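Local structure of maltose operon transcriptional repressor (Staphylococcus aureus subsp. aureus Mu50, 3HCW) at residues D244-M249 with D276-I281. The protein probably represses transcription of the maltose operon, this C-terminal fragment having the periplasmic binding protein-like fold that in related repressors senses a small-molecule effector. Sequence-based numbering, arbitrary orientation.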
ATOM      1  N   ASP A 244      11.217 -10.443  -5.884  1.00 33.78           N
ATOM      2  CA  ASP A 244       9.859 -10.817  -5.506  1.00 32.66           C
ATOM      3  C   ASP A 244       9.911 -11.931  -4.437  1.00 26.43           C
ATOM      4  O   ASP A 244      10.390 -13.018  -4.699  1.00 25.26           O
ATOM      5  CB  ASP A 244       9.113 -11.280  -6.762  1.00 29.06           C
ATOM      6  CG  ASP A 244       7.664 -11.636  -6.498  1.00 43.89           C
ATOM      7  OD1 ASP A 244       7.167 -11.429  -5.365  1.00 37.98           O
ATOM      8  OD2 ASP A 244       7.011 -12.118  -7.449  1.00 47.70           O
ATOM      9  N   ILE A 245       9.410 -11.665  -3.237  1.00 28.82           N
ATOM     10  CA  ILE A 245       9.565 -12.631  -2.141  1.00 27.98           C
ATOM     11  C   ILE A 245       8.274 -13.398  -1.837  1.00 39.69           C
ATOM     12  O   ILE A 245       8.148 -14.039  -0.785  1.00 28.32           O
ATOM     13  CB  ILE A 245      10.179 -11.985  -0.871  1.00 26.47           C
ATOM     14  CG1 ILE A 245       9.226 -10.963  -0.246  1.00 36.50           C
ATOM     15  CG2 ILE A 245      11.521 -11.352  -1.194  1.00 30.55           C
ATOM     16  CD1 ILE A 245       9.690 -10.432   1.094  1.00 33.92           C
ATOM     17  N   LYS A 246       7.340 -13.334  -2.796  1.00 39.14           N
ATOM     18  CA  LYS A 246       6.065 -14.057  -2.785  1.00 35.86           C
ATOM     19  C   LYS A 246       5.309 -13.998  -1.440  1.00 35.64           C
ATOM     20  O   LYS A 246       5.081 -15.041  -0.809  1.00 30.35           O
ATOM     21  CB  LYS A 246       6.286 -15.516  -3.209  1.00 33.96           C
ATOM     22  CG  LYS A 246       7.307 -15.728  -4.326  1.00 39.43           C
ATOM     23  CD  LYS A 246       6.727 -15.411  -5.701  1.00 38.65           C
ATOM     24  CE  LYS A 246       7.825 -15.438  -6.756  1.00 51.80           C
ATOM     25  NZ  LYS A 246       7.408 -14.734  -8.005  1.00 54.99           N
ATOM     26  N   PRO A 247       4.938 -12.784  -0.986  1.00 34.24           N
ATOM     27  CA  PRO A 247       4.305 -12.662   0.345  1.00 26.78           C
ATOM     28  C   PRO A 247       2.915 -13.320   0.461  1.00 31.33           C
ATOM     29  O   PRO A 247       2.544 -13.812   1.542  1.00 29.21           O
ATOM     30  CB  PRO A 247       4.258 -11.144   0.580  1.00 28.67           C
ATOM     31  CG  PRO A 247       4.318 -10.526  -0.803  1.00 31.83           C
ATOM     32  CD  PRO A 247       5.111 -11.476  -1.654  1.00 30.15           C
ATOM     33  N   ARG A 248       2.171 -13.363  -0.643  1.00 31.47           N
ATOM     34  CA  ARG A 248       0.878 -14.046  -0.652  1.00 29.61           C
ATOM     35  C   ARG A 248       1.057 -15.557  -0.506  1.00 30.34           C
ATOM     36  O   ARG A 248       0.281 -16.200   0.207  1.00 35.86           O
ATOM     37  CB  ARG A 248       0.071 -13.701  -1.896  1.00 35.41           C
ATOM     38  CG  ARG A 248      -1.400 -14.004  -1.747  1.00 42.66           C
ATOM     39  CD  ARG A 248      -2.188 -13.408  -2.886  1.00 51.77           C
ATOM     40  NE  ARG A 248      -3.570 -13.864  -2.845  1.00 51.47           N
ATOM     41  CZ  ARG A 248      -4.537 -13.398  -3.622  1.00 41.94           C
ATOM     42  NH1 ARG A 248      -5.768 -13.886  -3.507  1.00 39.57           N
ATOM     43  NH2 ARG A 248      -4.277 -12.455  -4.513  1.00 48.12           N
ATOM     44  N   MET A 249       2.094 -16.100  -1.154  1.00 32.65           N
ATOM     45  CA  MET A 249       2.486 -17.504  -0.988  0.50 30.53           C
ATOM     46  C   MET A 249       2.927 -17.800   0.444  1.00 32.46           C
ATOM     47  O   MET A 249       2.497 -18.784   1.024  1.00 29.25           O
ATOM     48  CB  MET A 249       3.616 -17.887  -1.945  0.50 33.18           C
ATOM     49  CG  MET A 249       3.195 -18.694  -3.165  0.50 48.83           C
ATOM     50  SD  MET A 249       4.609 -19.453  -4.006  0.50 45.73           S
ATOM     51  CE  MET A 249       4.965 -20.831  -2.918  0.50 54.93           C
ATOM     52  N   ASP A 276      10.549 -19.929  -2.669  1.00 32.81           N
ATOM     53  CA  ASP A 276      11.521 -19.429  -3.647  1.00 38.89           C
ATOM     54  C   ASP A 276      11.215 -17.990  -4.032  1.00 29.63           C
ATOM     55  O   ASP A 276      10.062 -17.606  -4.134  1.00 36.24           O
ATOM     56  CB  ASP A 276      11.504 -20.278  -4.931  1.00 41.61           C
ATOM     57  CG  ASP A 276      12.018 -21.700  -4.724  1.00 53.59           C
ATOM     58  OD1 ASP A 276      12.868 -21.943  -3.831  1.00 40.89           O
ATOM     59  OD2 ASP A 276      11.575 -22.581  -5.493  1.00 70.29           O
ATOM     60  N   THR A 277      12.263 -17.212  -4.264  1.00 29.68           N
ATOM     61  CA  THR A 277      12.111 -15.827  -4.669  1.00 33.08           C
ATOM     62  C   THR A 277      12.457 -15.658  -6.155  1.00 34.09           C
ATOM     63  O   THR A 277      12.927 -16.589  -6.805  1.00 32.25           O
ATOM     64  CB  THR A 277      12.985 -14.910  -3.813  1.00 31.09           C
ATOM     65  OG1 THR A 277      14.358 -15.199  -4.071  1.00 30.03           O
ATOM     66  CG2 THR A 277      12.685 -15.095  -2.305  1.00 37.80           C
ATOM     67  N   GLU A 278      12.215 -14.468  -6.689  1.00 31.84           N
ATOM     68  CA  GLU A 278      12.455 -14.213  -8.101  1.00 39.95           C
ATOM     69  C   GLU A 278      12.893 -12.772  -8.343  1.00 30.13           C
ATOM     70  O   GLU A 278      12.193 -11.825  -7.980  1.00 33.39           O
ATOM     71  CB  GLU A 278      11.194 -14.545  -8.914  1.00 34.97           C
ATOM     72  CG  GLU A 278      11.266 -14.160 -10.374  1.00 38.95           C
ATOM     73  CD  GLU A 278       9.958 -14.415 -11.129  1.00 56.39           C
ATOM     74  OE1 GLU A 278       8.920 -14.686 -10.482  1.00 47.66           O
ATOM     75  OE2 GLU A 278       9.967 -14.336 -12.380  1.00 69.54           O
ATOM     76  N   LEU A 279      14.063 -12.626  -8.950  1.00 33.75           N
ATOM     77  CA  LEU A 279      14.537 -11.347  -9.446  1.00 33.09           C
ATOM     78  C   LEU A 279      13.660 -10.860 -10.602  1.00 30.90           C
ATOM     79  O   LEU A 279      13.391 -11.608 -11.540  1.00 34.38           O
ATOM     80  CB  LEU A 279      16.003 -11.465  -9.894  1.00 34.78           C
ATOM     81  CG  LEU A 279      16.658 -10.241 -10.560  1.00 31.92           C
ATOM     82  CD1 LEU A 279      16.839  -9.117  -9.571  1.00 30.44           C
ATOM     83  CD2 LEU A 279      17.980 -10.616 -11.182  1.00 28.58           C
ATOM     84  N   LYS A 280      13.195  -9.617 -10.488  1.00 36.33           N
ATOM     85  CA  LYS A 280      12.487  -8.901 -11.550  1.00 33.28           C
ATOM     86  C   LYS A 280      13.356  -7.708 -11.954  1.00 36.15           C
ATOM     87  O   LYS A 280      13.481  -6.743 -11.190  1.00 32.57           O
ATOM     88  CB  LYS A 280      11.123  -8.379 -11.062  1.00 32.31           C
ATOM     89  CG  LYS A 280      10.149  -9.416 -10.495  1.00 41.41           C
ATOM     90  CD  LYS A 280       9.215  -9.960 -11.576  1.00 53.05           C
ATOM     91  CE  LYS A 280       7.957 -10.587 -10.983  1.00 56.97           C
ATOM     92  NZ  LYS A 280       8.254 -11.762 -10.112  1.00 59.73           N
ATOM     93  N   ILE A 281      13.954  -7.776 -13.145  1.00 36.96           N
ATOM     94  CA  ILE A 281      14.838  -6.721 -13.651  1.00 28.41           C
ATOM     95  C   ILE A 281      14.035  -5.591 -14.272  1.00 38.53           C
ATOM     96  O   ILE A 281      13.174  -5.821 -15.125  1.00 33.84           O
ATOM     97  CB  ILE A 281      15.846  -7.269 -14.676  1.00 36.64           C
ATOM     98  CG1 ILE A 281      16.636  -8.431 -14.053  1.00 25.63           C
ATOM     99  CG2 ILE A 281      16.785  -6.153 -15.175  1.00 31.69           C
ATOM    100  CD1 ILE A 281      17.444  -9.271 -15.057  1.00 25.38           C
TER
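Asp244 and Glu278 form an antiparallel hydrogen-bonded pair at the hinge of the two-lobed periplasmic binding protein-like fold, where strand 241-244 ends beside strand 272-280. Both backbone bonds are made: Asp244 N gives to Glu278 O at 2.7 Å, and Glu278 N returns to Asp244 O at 3.1 Å. The same pair puts its carboxylates on one face of the sheet, where Lys246 and Lys280 join them in a salt-bridge network of four residues. Asp244 OD2 takes two ammonium groups: Lys280 NZ, 3.0 Å away, uses the anti lone pair, while Lys246 NZ comes from above the carboxylate plane. Glu278, extended with CG anti to its own N (chi1 173°), brings OE1 within 2.9 Å of Lys246 NZ, which arrives nearly along the C-O axis; Glu278 OE1 also takes a weak bond from Lys280 NZ. Alternating charges probably offset the like-charge proximity of Lys246 NZ and Lys280 NZ, 3.7 Å apart. Under this network, CG2 of Ile245 touches CG2 of Thr277, and Ile245 O accepts from Asn113 ND2. The chain then turns into helix 247-263, with Lys246 as N-cap. An Asx turn shapes that approach: Asp244 OD1 receives Lys246 N at 3.2 Å, from 52° out of the carboxylate plane.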